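Local coordinates for protein probable aminotransferase (Pseudomonas aeruginosa, PDB 5YKT) that is a probable aminotransferase of the class-III family, built as a two-chain assembly that binds 4'-deoxy-4'-aminopyridoxal-5'-phosphate, at residues G83-M88 with H428-T433; N143-R148 with F323-T328; C164-S169 with M229-M234; V220-T225 with A255-E260; C287-I292 with L336-A341. The protein carries 1 engineered substitution. All coordinates share one frame; numbering follows the deposited sequence.

Interaction 1: G83-M88 with H428-T433; sequences GDSGAM and HNMALT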
# COMPACT_ATOMS: atom_id res chain seq x y z
N GLY A 83 -4.40 8.79 14.97
CA GLY A 83 -4.58 8.17 13.64
C GLY A 83 -4.65 6.66 13.70
O GLY A 83 -4.19 5.97 12.78
N ASP A 84 -5.20 6.14 14.79
CA ASP A 84 -5.16 4.71 15.07
C ASP A 84 -3.74 4.16 14.98
O ASP A 84 -3.48 3.15 14.35
CB ASP A 84 -6.13 3.93 14.17
CG ASP A 84 -6.35 2.50 14.65
OD1 ASP A 84 -6.43 2.28 15.89
OD2 ASP A 84 -6.44 1.60 13.78
N SER A 85 -2.82 4.89 15.63
CA SER A 85 -1.38 4.60 15.68
C SER A 85 -0.57 5.04 14.46
O SER A 85 0.65 5.06 14.53
CB SER A 85 -1.10 3.13 16.04
OG SER A 85 -1.94 2.74 17.11
N GLY A 86 -1.23 5.43 13.36
CA GLY A 86 -0.51 5.96 12.22
C GLY A 86 0.23 7.28 12.47
O GLY A 86 1.17 7.63 11.75
N ALA A 87 -0.23 8.03 13.48
CA ALA A 87 0.45 9.25 13.90
C ALA A 87 0.95 9.09 15.33
O ALA A 87 0.80 9.98 16.15
CB ALA A 87 -0.50 10.45 13.79
N MET A 88 1.56 7.94 15.63
CA MET A 88 1.86 7.62 17.04
C MET A 88 2.81 8.57 17.75
O MET A 88 2.82 8.64 18.97
CB MET A 88 2.36 6.18 17.15
CG MET A 88 3.78 6.00 16.78
SD MET A 88 4.27 4.29 17.02
CE MET A 88 4.28 4.09 18.79
N HIS A 428 -10.23 -0.07 19.64
CA HIS A 428 -9.53 -0.67 20.77
C HIS A 428 -10.00 0.04 22.04
O HIS A 428 -10.62 1.09 21.96
CB HIS A 428 -8.00 -0.47 20.63
CG HIS A 428 -7.42 -1.04 19.37
ND1 HIS A 428 -7.23 -0.29 18.23
CD2 HIS A 428 -6.93 -2.27 19.09
CE1 HIS A 428 -6.69 -1.05 17.29
NE2 HIS A 428 -6.47 -2.25 17.79
N ASN A 429 -9.67 -0.49 23.20
CA ASN A 429 -9.84 0.23 24.45
C ASN A 429 -8.49 0.77 24.89
O ASN A 429 -8.04 0.55 26.03
CB ASN A 429 -10.37 -0.69 25.54
CG ASN A 429 -11.69 -1.28 25.20
OD1 ASN A 429 -11.82 -2.50 25.01
ND2 ASN A 429 -12.69 -0.43 25.07
N MET A 430 -7.84 1.49 23.99
CA MET A 430 -6.44 1.86 24.17
C MET A 430 -6.27 3.36 24.16
O MET A 430 -7.10 4.08 23.60
CB MET A 430 -5.53 1.19 23.11
CG MET A 430 -5.42 1.88 21.76
SD MET A 430 -4.04 3.05 21.63
CE MET A 430 -4.20 3.49 19.90
N ALA A 431 -5.19 3.82 24.78
CA ALA A 431 -4.72 5.20 24.67
C ALA A 431 -3.23 5.17 24.37
O ALA A 431 -2.49 4.36 24.94
CB ALA A 431 -4.96 5.96 25.95
N LEU A 432 -2.80 6.07 23.49
CA LEU A 432 -1.42 6.17 23.10
C LEU A 432 -0.90 7.54 23.50
O LEU A 432 -1.58 8.54 23.24
CB LEU A 432 -1.38 6.00 21.57
CG LEU A 432 -0.11 5.57 20.88
CD1 LEU A 432 0.49 4.30 21.48
CD2 LEU A 432 -0.47 5.35 19.40
N THR A 433 0.26 7.60 24.14
CA THR A 433 0.90 8.88 24.45
C THR A 433 1.98 9.19 23.42
O THR A 433 2.59 8.27 22.86
CB THR A 433 1.52 8.90 25.85
OG1 THR A 433 2.54 7.90 25.91
CG2 THR A 433 0.45 8.62 26.87
O HOH W 1 2.86 6.65 20.83
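Met-88 and Leu-432 supply the apolar part: the CD2 methyl of Leu-432 packs against CB of Met-88 at 3.7 Å. That methyl also meets Ser-85, 3.8 Å from OG, and CE of Met-430 approaches the same OG to 3.7 Å. Met-430 gets there by setting its CG between the backbone N and the carbonyl carbon (chi1 84°) and bending again at chi2. The hydroxyl bordered by these two methyls is hydrogen-bonded to Arg-385.

In the fold of this class-III aminotransferase, residues 83-88 belong to the loop after strand 76-79, coiled by a type I' turn from Gly-83 to Gly-86 and a type I turn from Ser-85 to Met-88. Strand 430-432, which they face, belongs to a three-stranded antiparallel sheet with 378-382 and 385-389.

Among the polar groups, Asp-84 comes to the edge of the His-428 ring, near its plane, with OD1 3.6 Å from ND1. The carboxylate is turned 30° from the ring plane. Each group has a partner outside this pair: OD1 is hydrogen-bonded to Thr-425, and NE2 of His-428 to Asn-231. Water supplies the remaining link, donating to Met-88 O at 2.7 Å and to Thr-433 O at 2.6 Å.

Interaction 2: N143-R148 with F323-T328; sequences NRFVLR and FGFGGT. With PMP (4'-deoxy-4'-aminopyridoxal-5'-phosphate), chain E.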
# COMPACT_ATOMS: atom_id res chain seq x y z
N ASN A 143 4.26 -7.65 5.27
CA ASN A 143 3.91 -9.01 5.66
C ASN A 143 3.67 -9.93 4.45
O ASN A 143 4.22 -11.05 4.41
CB ASN A 143 2.71 -9.00 6.61
CG ASN A 143 3.07 -8.54 8.00
OD1 ASN A 143 4.19 -8.78 8.49
ND2 ASN A 143 2.12 -7.87 8.69
N ARG A 144 2.89 -9.47 3.47
CA ARG A 144 2.62 -10.28 2.28
C ARG A 144 3.90 -10.67 1.55
O ARG A 144 4.05 -11.82 1.11
CB ARG A 144 1.73 -9.53 1.26
CG ARG A 144 0.34 -9.22 1.74
CD ARG A 144 -0.59 -8.84 0.63
NE ARG A 144 -0.27 -7.64 -0.13
CZ ARG A 144 -0.05 -7.59 -1.46
NH1 ARG A 144 -0.01 -8.69 -2.20
NH2 ARG A 144 0.11 -6.40 -2.05
N PHE A 145 4.79 -9.70 1.39
CA PHE A 145 6.00 -9.91 0.61
C PHE A 145 7.00 -10.79 1.34
O PHE A 145 7.62 -11.67 0.73
CB PHE A 145 6.63 -8.58 0.22
CG PHE A 145 5.74 -7.65 -0.61
CD1 PHE A 145 4.58 -8.10 -1.26
CD2 PHE A 145 6.09 -6.33 -0.76
CE1 PHE A 145 3.80 -7.23 -2.02
CE2 PHE A 145 5.32 -5.46 -1.51
CZ PHE A 145 4.17 -5.92 -2.15
N VAL A 146 7.13 -10.61 2.64
CA VAL A 146 7.96 -11.49 3.44
C VAL A 146 7.45 -12.92 3.36
O VAL A 146 8.26 -13.85 3.20
CB VAL A 146 8.08 -11.01 4.90
CG1 VAL A 146 8.76 -12.05 5.79
CG2 VAL A 146 8.89 -9.72 4.96
N LEU A 147 6.14 -13.10 3.44
CA LEU A 147 5.57 -14.45 3.34
C LEU A 147 5.90 -15.10 2.00
O LEU A 147 6.28 -16.28 1.96
CB LEU A 147 4.07 -14.48 3.62
CG LEU A 147 3.68 -14.17 5.06
CD1 LEU A 147 2.17 -14.11 5.20
CD2 LEU A 147 4.25 -15.15 6.08
N ARG A 148 5.79 -14.33 0.93
CA ARG A 148 6.16 -14.79 -0.42
C ARG A 148 7.61 -15.26 -0.45
O ARG A 148 7.91 -16.37 -0.94
CB ARG A 148 5.92 -13.70 -1.46
CG ARG A 148 6.50 -13.97 -2.84
CD ARG A 148 6.13 -12.89 -3.86
NE ARG A 148 4.74 -12.99 -4.24
CZ ARG A 148 4.25 -13.86 -5.12
NH1 ARG A 148 5.05 -14.69 -5.79
NH2 ARG A 148 2.94 -13.90 -5.36
N PHE A 323 8.65 -10.01 -10.04
CA PHE A 323 8.74 -11.23 -9.23
C PHE A 323 7.59 -11.37 -8.23
O PHE A 323 7.70 -12.12 -7.25
CB PHE A 323 10.11 -11.34 -8.53
CG PHE A 323 11.27 -11.24 -9.48
CD1 PHE A 323 11.56 -12.29 -10.35
CD2 PHE A 323 12.09 -10.12 -9.49
CE1 PHE A 323 12.64 -12.22 -11.21
CE2 PHE A 323 13.17 -10.05 -10.36
CZ PHE A 323 13.44 -11.10 -11.21
N GLY A 324 6.49 -10.66 -8.46
CA GLY A 324 5.29 -10.79 -7.62
C GLY A 324 5.21 -9.87 -6.41
O GLY A 324 4.26 -9.95 -5.64
N PHE A 325 6.18 -8.98 -6.23
CA PHE A 325 6.18 -8.09 -5.08
C PHE A 325 6.87 -6.78 -5.42
O PHE A 325 7.29 -6.58 -6.57
CB PHE A 325 6.75 -8.79 -3.83
CG PHE A 325 8.24 -9.03 -3.85
CD1 PHE A 325 8.80 -9.99 -4.67
CD2 PHE A 325 9.07 -8.32 -3.00
CE1 PHE A 325 10.14 -10.21 -4.66
CE2 PHE A 325 10.43 -8.53 -2.98
CZ PHE A 325 10.97 -9.48 -3.83
N GLY A 326 6.97 -5.90 -4.43
CA GLY A 326 7.37 -4.54 -4.65
C GLY A 326 6.13 -3.77 -5.00
O GLY A 326 5.05 -4.33 -5.02
N GLY A 327 6.32 -2.51 -5.36
CA GLY A 327 5.22 -1.64 -5.74
C GLY A 327 5.74 -0.36 -6.31
O GLY A 327 6.86 0.04 -6.01
N THR A 328 4.96 0.30 -7.15
CA THR A 328 5.47 1.41 -7.96
C THR A 328 5.99 2.60 -7.13
O THR A 328 6.99 3.21 -7.48
CB THR A 328 4.41 1.84 -8.97
OG1 THR A 328 4.05 0.70 -9.75
CG2 THR A 328 4.93 2.92 -9.91
N1 PMP E . -2.43 -1.58 -12.53
C2 PMP E . -1.67 -1.29 -13.59
C2A PMP E . -2.27 -1.23 -14.97
C3 PMP E . -0.24 -1.02 -13.39
O3 PMP E . 0.58 -0.71 -14.43
C4 PMP E . 0.31 -1.08 -12.03
C4A PMP E . 1.77 -0.82 -11.82
N4A PMP E . 2.01 0.55 -12.23
C5 PMP E . -0.63 -1.42 -10.95
C6 PMP E . -1.96 -1.66 -11.26
C5A PMP E . -0.16 -1.54 -9.51
O4P PMP E . 0.30 -0.28 -9.04
P PMP E . 1.16 -0.28 -7.68
O1P PMP E . 0.35 -1.06 -6.67
O2P PMP E . 1.28 1.19 -7.38
O3P PMP E . 2.48 -0.91 -8.03
O HOH W 2 7.93 -14.69 -6.58
O HOH W 3 3.40 -10.82 -3.08
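Phe-145 offers one face of its ring to Phe-325 and Gly-326. CB of Phe-325 stands over that face in a CH-pi contact, 3.6 Å from the centroid and 20° off the ring normal, while the amide N of Gly-326 lies above the rim, 3.4 Å from CE2 of Phe-145. The Phe-325 ring turns its own edge to the same face, an offset edge-to-face pair with centroids 5.8 Å apart and planes at 61°. It also stacks with His-48 of the second subunit.

In Arg-148, a bend at chi3 (-72°) lays the guanidinium, the other flat group, against Gly-324, whose CA sits over the centre of one face; a water lies in plane at the edge. This water accepts from NE of Arg-148 at 2.8 Å and donates to O of Gly-324, also at 2.8 Å; the direct NE approach to that carbonyl has a poor angle. A second water, accepting from NH1 of Arg-148, donates to O of Phe-323 at 2.7 Å. Arg-148 has stronger partners in the second subunit, the carboxylate of Asp-171 and the carbonyl of His-190.

Farther along, Thr-328 gives its N (2.9 Å) and its OG1 (2.8 Å) to O3P of a 4'-deoxy-4'-aminopyridoxal-5'-phosphate whose other hydrogen-bond partners include Thr-140 and Asn-231 of the second subunit. Such a phosphate site, completed by a loop of the neighbouring chain, is characteristic of dimeric fold-type I pyridoxal-phosphate enzymes.

Interaction 3: C164-S169 with M229-M234; sequences CNYHGS and MTNVGM. With PMP (4'-deoxy-4'-aminopyridoxal-5'-phosphate), chain C.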
# COMPACT_ATOMS: atom_id res chain seq x y z
N CYS A 164 -6.82 -14.68 16.72
CA CYS A 164 -7.13 -13.27 17.00
C CYS A 164 -5.96 -12.32 16.73
O CYS A 164 -5.90 -11.22 17.27
CB CYS A 164 -7.72 -13.08 18.40
SG CYS A 164 -9.17 -14.11 18.66
N ASN A 165 -5.08 -12.72 15.80
CA ASN A 165 -4.08 -11.83 15.27
C ASN A 165 -4.68 -10.67 14.49
O ASN A 165 -5.86 -10.70 14.10
CB ASN A 165 -3.17 -12.61 14.29
CG ASN A 165 -3.87 -12.96 12.98
OD1 ASN A 165 -4.03 -12.10 12.12
ND2 ASN A 165 -4.29 -14.22 12.83
N TYR A 166 -3.87 -9.67 14.22
CA TYR A 166 -4.11 -8.82 13.05
C TYR A 166 -2.78 -8.44 12.45
O TYR A 166 -1.90 -7.95 13.16
CB TYR A 166 -4.92 -7.56 13.33
CG TYR A 166 -5.36 -6.85 12.05
CD1 TYR A 166 -6.23 -7.48 11.17
CD2 TYR A 166 -4.88 -5.61 11.70
CE1 TYR A 166 -6.64 -6.86 10.00
CE2 TYR A 166 -5.27 -4.97 10.52
CZ TYR A 166 -6.15 -5.60 9.67
OH TYR A 166 -6.54 -4.97 8.50
N HIS A 167 -2.64 -8.67 11.15
CA HIS A 167 -1.43 -8.31 10.41
C HIS A 167 -1.73 -7.52 9.14
O HIS A 167 -0.86 -7.40 8.29
CB HIS A 167 -0.66 -9.59 10.05
CG HIS A 167 -0.19 -10.32 11.25
ND1 HIS A 167 0.81 -9.83 12.05
CD2 HIS A 167 -0.67 -11.42 11.86
CE1 HIS A 167 0.95 -10.62 13.11
NE2 HIS A 167 0.08 -11.61 13.00
N GLY A 168 -2.94 -6.96 9.04
CA GLY A 168 -3.38 -6.27 7.84
C GLY A 168 -4.24 -7.13 6.95
O GLY A 168 -4.73 -8.19 7.36
N SER A 169 -4.40 -6.68 5.71
CA SER A 169 -5.22 -7.41 4.74
C SER A 169 -4.40 -8.52 4.06
O SER A 169 -4.24 -8.55 2.85
CB SER A 169 -5.88 -6.44 3.75
OG SER A 169 -4.91 -5.58 3.13
N MET A 229 0.61 -9.43 21.69
CA MET A 229 -0.55 -9.20 20.82
C MET A 229 -1.26 -7.92 21.25
O MET A 229 -1.40 -7.68 22.45
CB MET A 229 -1.52 -10.37 20.84
CG MET A 229 -0.87 -11.69 20.46
SD MET A 229 -2.02 -13.07 20.41
CE MET A 229 -2.96 -12.71 18.91
N THR A 230 -1.66 -7.11 20.28
CA THR A 230 -2.30 -5.82 20.54
C THR A 230 -3.61 -5.61 19.82
O THR A 230 -4.21 -4.55 19.98
CB THR A 230 -1.35 -4.65 20.17
OG1 THR A 230 -1.15 -4.64 18.75
CG2 THR A 230 -0.05 -4.76 20.92
N ASN A 231 -4.10 -6.59 19.05
CA ASN A 231 -5.28 -6.39 18.23
C ASN A 231 -6.49 -7.21 18.69
O ASN A 231 -7.41 -7.45 17.93
CB ASN A 231 -4.92 -6.67 16.79
CG ASN A 231 -4.16 -5.51 16.17
OD1 ASN A 231 -4.71 -4.43 16.06
ND2 ASN A 231 -2.93 -5.73 15.75
N VAL A 232 -6.49 -7.62 19.95
CA VAL A 232 -7.65 -8.26 20.58
C VAL A 232 -7.62 -7.90 22.07
O VAL A 232 -7.67 -8.75 22.96
CB VAL A 232 -7.63 -9.79 20.32
CG1 VAL A 232 -6.40 -10.47 20.91
CG2 VAL A 232 -8.93 -10.44 20.80
N GLY A 233 -7.47 -6.61 22.33
CA GLY A 233 -6.88 -6.19 23.59
C GLY A 233 -5.43 -6.63 23.57
O GLY A 233 -4.90 -7.04 22.53
N MET A 234 -4.79 -6.59 24.73
CA MET A 234 -3.38 -6.93 24.84
C MET A 234 -3.19 -8.33 25.42
O MET A 234 -3.73 -8.63 26.49
CB MET A 234 -2.66 -5.90 25.69
CG MET A 234 -2.39 -4.62 24.94
SD MET A 234 -1.62 -3.40 26.03
CE MET A 234 -1.40 -2.10 24.82
N1 PMP C . 0.44 -5.42 11.65
C2 PMP C . -0.17 -5.06 12.80
C2A PMP C . 0.28 -5.62 14.13
C3 PMP C . -1.25 -4.07 12.77
O3 PMP C . -1.88 -3.68 13.90
C4 PMP C . -1.69 -3.52 11.49
C4A PMP C . -2.80 -2.51 11.46
N4A PMP C . -2.50 -1.43 12.39
C5 PMP C . -0.96 -3.99 10.30
C6 PMP C . 0.06 -4.93 10.45
C5A PMP C . -1.35 -3.51 8.92
O4P PMP C . -1.04 -2.13 8.74
P PMP C . -1.74 -1.39 7.51
O1P PMP C . -3.20 -1.31 7.79
O2P PMP C . -1.36 -2.24 6.31
O3P PMP C . -1.09 -0.04 7.52
O HOH W 4 -3.91 -9.44 18.26
O HOH W 5 -7.95 -9.35 15.44
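Cys-164 buries more surface in this contact than any other residue, laying its CB against Val-232, 3.8 Å from CG2. Its carbonyl oxygen is bordered by two methyls, CG1 of Val-232 at 3.7 Å and CE of Met-229 at the same distance, the latter brought round by a bend at chi3 (73°). Water satisfies this oxygen, donating to it at 2.8 Å and accepting from the N of Asn-231.

The loops so joined leave the C-terminal ends of two neighbouring parallel strands, 158-162 and 220-225. Loops in this position form the cofactor pocket of fold-type I pyridoxal-phosphate enzymes, and Tyr-166, His-167, Gly-168 and Asn-231 all line the pocket of this one.

Asn-231 comes next in buried surface. Its CB meets CB of Tyr-166 at 3.6 Å, and its amide runs on to the 4'-deoxy-4'-aminopyridoxal-5'-phosphate, where ND2 donates to O3 at 3.0 Å with an N-H...O angle of 157°. OD1 faces His-428, consistent with the NH2 being turned to the ligand.

Tyr-166 swings its ring away from Asn-231, with CG opposite the backbone N (chi1 -169°). The ring therefore meets the ligand edge-on, CE2 lying 3.6 Å from C4A, while the amide N of Gly-168 stands over the centre of one face. His-322 of the second subunit also meets this ring.

Interaction 4: V220-T225 with A255-E260; sequences VAAVLT and ALIIDE. With PMP (4'-deoxy-4'-aminopyridoxal-5'-phosphate), chain C.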
# COMPACT_ATOMS: atom_id res chain seq x y z
N VAL A 220 5.56 -25.75 7.07
CA VAL A 220 5.45 -24.35 7.51
C VAL A 220 6.67 -23.54 7.05
O VAL A 220 7.80 -23.81 7.45
CB VAL A 220 5.28 -24.25 9.04
CG1 VAL A 220 5.20 -22.78 9.46
CG2 VAL A 220 4.02 -25.00 9.47
N ALA A 221 6.40 -22.53 6.24
CA ALA A 221 7.44 -21.62 5.77
C ALA A 221 7.83 -20.58 6.83
O ALA A 221 8.99 -20.19 6.91
CB ALA A 221 6.96 -20.95 4.53
N ALA A 222 6.87 -20.13 7.63
CA ALA A 222 7.12 -19.07 8.58
C ALA A 222 6.06 -19.03 9.67
O ALA A 222 4.92 -19.47 9.44
CB ALA A 222 7.16 -17.73 7.87
N VAL A 223 6.46 -18.50 10.82
CA VAL A 223 5.54 -18.08 11.86
C VAL A 223 5.50 -16.56 11.82
O VAL A 223 6.55 -15.90 11.87
CB VAL A 223 6.02 -18.53 13.27
CG1 VAL A 223 5.11 -17.95 14.35
CG2 VAL A 223 6.05 -20.06 13.37
N LEU A 224 4.29 -16.00 11.72
CA LEU A 224 4.10 -14.55 11.69
C LEU A 224 3.39 -14.16 12.97
O LEU A 224 2.35 -14.71 13.27
CB LEU A 224 3.26 -14.15 10.48
CG LEU A 224 2.78 -12.68 10.40
CD1 LEU A 224 3.98 -11.73 10.38
CD2 LEU A 224 1.95 -12.44 9.14
N THR A 225 3.93 -13.20 13.71
CA THR A 225 3.33 -12.80 14.99
C THR A 225 3.78 -11.44 15.46
O THR A 225 4.91 -11.02 15.21
CB THR A 225 3.67 -13.82 16.09
OG1 THR A 225 2.92 -13.53 17.28
CG2 THR A 225 5.18 -13.89 16.41
N ALA A 255 11.09 -19.75 9.46
CA ALA A 255 11.33 -18.31 9.63
C ALA A 255 10.44 -17.74 10.73
O ALA A 255 9.24 -18.01 10.75
CB ALA A 255 11.06 -17.58 8.34
N LEU A 256 11.02 -16.94 11.62
CA LEU A 256 10.27 -16.22 12.62
C LEU A 256 10.15 -14.75 12.22
O LEU A 256 11.16 -14.02 12.21
CB LEU A 256 10.98 -16.35 13.97
CG LEU A 256 10.38 -15.57 15.14
CD1 LEU A 256 8.95 -15.99 15.39
CD2 LEU A 256 11.23 -15.72 16.39
N ILE A 257 8.92 -14.32 11.92
CA ILE A 257 8.63 -12.95 11.47
C ILE A 257 7.96 -12.22 12.64
O ILE A 257 6.87 -12.61 13.08
CB ILE A 257 7.68 -12.91 10.27
CG1 ILE A 257 8.15 -13.82 9.12
CG2 ILE A 257 7.52 -11.46 9.78
CD1 ILE A 257 7.02 -14.16 8.16
N ILE A 258 8.62 -11.17 13.12
CA ILE A 258 8.11 -10.38 14.24
C ILE A 258 7.56 -9.06 13.67
O ILE A 258 8.30 -8.24 13.12
CB ILE A 258 9.21 -10.14 15.28
CG1 ILE A 258 9.72 -11.48 15.86
CG2 ILE A 258 8.72 -9.23 16.39
CD1 ILE A 258 8.69 -12.25 16.64
N ASP A 259 6.26 -8.84 13.88
CA ASP A 259 5.54 -7.67 13.37
C ASP A 259 5.38 -6.66 14.51
O ASP A 259 4.61 -6.90 15.46
CB ASP A 259 4.19 -8.13 12.83
CG ASP A 259 3.34 -7.01 12.26
OD1 ASP A 259 3.69 -5.81 12.40
OD2 ASP A 259 2.28 -7.34 11.68
N GLU A 260 6.12 -5.55 14.41
CA GLU A 260 6.19 -4.53 15.45
C GLU A 260 5.42 -3.25 15.10
O GLU A 260 5.64 -2.20 15.70
CB GLU A 260 7.65 -4.22 15.77
CG GLU A 260 8.35 -5.41 16.41
CD GLU A 260 8.96 -5.10 17.77
OE1 GLU A 260 8.38 -4.30 18.53
OE2 GLU A 260 9.99 -5.72 18.09
N1 PMP C . 0.44 -5.42 11.65
C2 PMP C . -0.17 -5.06 12.80
C2A PMP C . 0.28 -5.62 14.13
C3 PMP C . -1.25 -4.07 12.77
O3 PMP C . -1.88 -3.68 13.90
C4 PMP C . -1.69 -3.52 11.49
C4A PMP C . -2.80 -2.51 11.46
N4A PMP C . -2.50 -1.43 12.39
C5 PMP C . -0.96 -3.99 10.30
C6 PMP C . 0.06 -4.93 10.45
C5A PMP C . -1.35 -3.51 8.92
O4P PMP C . -1.04 -2.13 8.74
P PMP C . -1.74 -1.39 7.51
O1P PMP C . -3.20 -1.31 7.79
O2P PMP C . -1.36 -2.24 6.31
O3P PMP C . -1.09 -0.04 7.52
O HOH W 6 11.52 -21.00 6.44
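Ile-257 is the hub of the apolar centre, with each of its branches used. CG2, set opposite the backbone N, meets CD1 of Leu-224 at 3.6 Å; CD1 reaches back along the sheet to CB of Ala-222, also 3.6 Å away. Ala-222 is flanked in turn by CB of Ala-255. Helix 139-154 packs on this face through Val-146 and Cys-150. On the other face Thr-225 and Ile-258 point the same way, side by side, with CG2 and CD1 3.9 Å apart.

Between the two faces run the backbone bonds of a parallel pair, the strand directions 23° apart. N of Val-223 donates to O of Ala-255 at 2.8 Å, and N of Ile-257 returns a bond of the same length to O of Val-223. Thr-225 N to Ile-257 O and Asp-259 N to Thr-225 O carry the pairing onward. At the start, Ala-255 N makes only a weak bond to Ala-221 O, and a water bridges the same two atoms.

The polar edge is Asp-259. Its OD2 lies 2.7 Å from N1 of 4'-deoxy-4'-aminopyridoxal-5'-phosphate and is hydrogen-bonded to His-167 and Asn-143; Thr-261 holds OD1. Strands 220-225 and 255-259 are joined through helix 241-251 as a beta-alpha-beta crossover, and an aspartate at a strand end facing the pyridine nitrogen is a hallmark of fold-type I pyridoxal-phosphate enzymes.

Interaction 5: C287-I292 with L336-A341; sequences CIAGGI and LAAMRA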
# COMPACT_ATOMS: atom_id res chain seq x y z
N CYS A 287 4.02 4.42 11.10
CA CYS A 287 4.42 5.42 12.08
C CYS A 287 5.74 6.13 11.76
O CYS A 287 6.01 7.23 12.25
CB CYS A 287 4.51 4.82 13.48
SG CYS A 287 5.71 3.50 13.66
N ILE A 288 6.58 5.48 10.96
CA ILE A 288 7.92 5.99 10.67
C ILE A 288 8.02 7.05 9.56
O ILE A 288 9.09 7.58 9.35
CB ILE A 288 8.90 4.83 10.34
CG1 ILE A 288 8.50 4.10 9.06
CG2 ILE A 288 8.99 3.88 11.53
CD1 ILE A 288 9.39 2.93 8.71
N ALA A 289 6.94 7.36 8.85
CA ALA A 289 7.02 8.26 7.69
C ALA A 289 5.98 9.38 7.67
O ALA A 289 5.59 9.87 6.62
CB ALA A 289 6.97 7.46 6.39
N GLY A 290 5.55 9.81 8.85
CA GLY A 290 4.81 11.05 9.00
C GLY A 290 3.47 11.17 8.29
O GLY A 290 3.06 12.28 7.92
N GLY A 291 2.80 10.04 8.11
CA GLY A 291 1.54 10.01 7.36
C GLY A 291 1.65 9.63 5.90
O GLY A 291 0.64 9.53 5.20
N ILE A 292 2.87 9.44 5.41
CA ILE A 292 3.05 8.88 4.09
C ILE A 292 2.94 7.35 4.26
O ILE A 292 3.69 6.77 5.03
CB ILE A 292 4.41 9.22 3.50
CG1 ILE A 292 4.61 10.74 3.43
CG2 ILE A 292 4.57 8.61 2.11
CD1 ILE A 292 6.04 11.10 3.36
N LEU A 336 11.45 8.08 2.20
CA LEU A 336 12.78 8.00 2.81
C LEU A 336 13.14 9.31 3.53
O LEU A 336 13.76 9.27 4.59
CB LEU A 336 13.85 7.62 1.79
CG LEU A 336 14.07 6.11 1.55
CD1 LEU A 336 14.70 5.47 2.77
CD2 LEU A 336 12.80 5.34 1.19
N ALA A 337 12.73 10.45 2.98
CA ALA A 337 12.95 11.73 3.64
C ALA A 337 12.23 11.78 4.99
O ALA A 337 12.80 12.22 5.98
CB ALA A 337 12.49 12.89 2.77
N ALA A 338 10.97 11.33 5.00
CA ALA A 338 10.19 11.32 6.23
C ALA A 338 10.74 10.35 7.26
O ALA A 338 10.80 10.66 8.45
CB ALA A 338 8.73 11.01 5.92
N MET A 339 11.17 9.17 6.82
CA MET A 339 11.84 8.19 7.70
C MET A 339 13.11 8.74 8.33
O MET A 339 13.34 8.57 9.53
CB MET A 339 12.16 6.89 6.97
CG MET A 339 10.95 6.08 6.63
SD MET A 339 11.50 4.65 5.66
CE MET A 339 9.90 4.11 5.10
N ARG A 340 13.93 9.41 7.53
CA ARG A 340 15.16 9.98 8.06
C ARG A 340 14.85 10.97 9.19
O ARG A 340 15.44 10.91 10.27
CB ARG A 340 15.97 10.63 6.95
CG ARG A 340 17.22 11.29 7.44
CD ARG A 340 18.09 11.69 6.29
NE ARG A 340 19.37 12.20 6.76
CZ ARG A 340 20.42 12.41 5.97
NH1 ARG A 340 20.34 12.19 4.65
NH2 ARG A 340 21.55 12.85 6.49
N ALA A 341 13.91 11.86 8.94
CA ALA A 341 13.51 12.84 9.96
C ALA A 341 12.96 12.17 11.20
O ALA A 341 13.29 12.57 12.33
CB ALA A 341 12.49 13.81 9.40
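The carbonyl oxygen of Ile-288 is gripped by the helix: CA of Met-339 comes to 3.3 Å in a CA-H...O contact with 154° at the hydrogen, and the hydroxyl of Thr-342, one turn farther on, is hydrogen-bonded to it. That hydroxyl also bonds Ala-338 O, so the two carbonyls share it.

The side chains of this pair continue the contact. Ile-288 holds CG1 between its backbone N and carbonyl carbon (chi1 64°), which carries CD1 across to the methionine, and Met-339 runs out extended beyond CG until its CE lies 3.8 Å from that CD1.

Ala-338 is the other helix residue that matters. With a side chain of one methyl it lets the loop come close, its CA 4.6 Å from CA of Ala-289. Its CB meets three things: O of Ala-289 at 3.4 Å, CB of Ala-289 at 4.0 Å and CD1 of Ile-292 at 3.7 Å. The Ala-289 oxygen takes its hydrogen bond from N of Ile-292, closing a type I' turn whose two central residues, Gly-290 and Gly-291, both have positive phi.

Ile-100 of helix 94-104 packs on Ala-338 and Ile-292, and the two glycine carbonyls are hydrogen-bonded to Ser-108 and Asn-332 of the second subunit. The arrangement seats the type I' turn, from the connection between antiparallel neighbours 281-284 and 295-299 of the central sheet, on helix 333-346 at the dimer interface.

Overall arrangement
Interactions 3 and 4 meet at one molecule of 4'-deoxy-4'-aminopyridoxal-5'-phosphate, and interaction 2 touches that pocket through Asn-143 and the other molecule through Thr-328. Asp-259 OD2 joins three contacts: ND1 of His-167 lies 2.9 Å from it and ND2 of Asn-143 3.0 Å. Interaction 1 borders this pocket through His-428, whose NE2 is 3.3 Å from OD1 of Asn-231. It also packs against interaction 5, CG of Met-88 lying 3.6 Å from CB of Cys-287. Interaction 5 stays clear of interactions 2 and 3, nearest atoms about 11 Å and 12 Å away. Along the chain, the loop closed by interaction 1 contains the other four, and all but interaction 4 touch the second subunit.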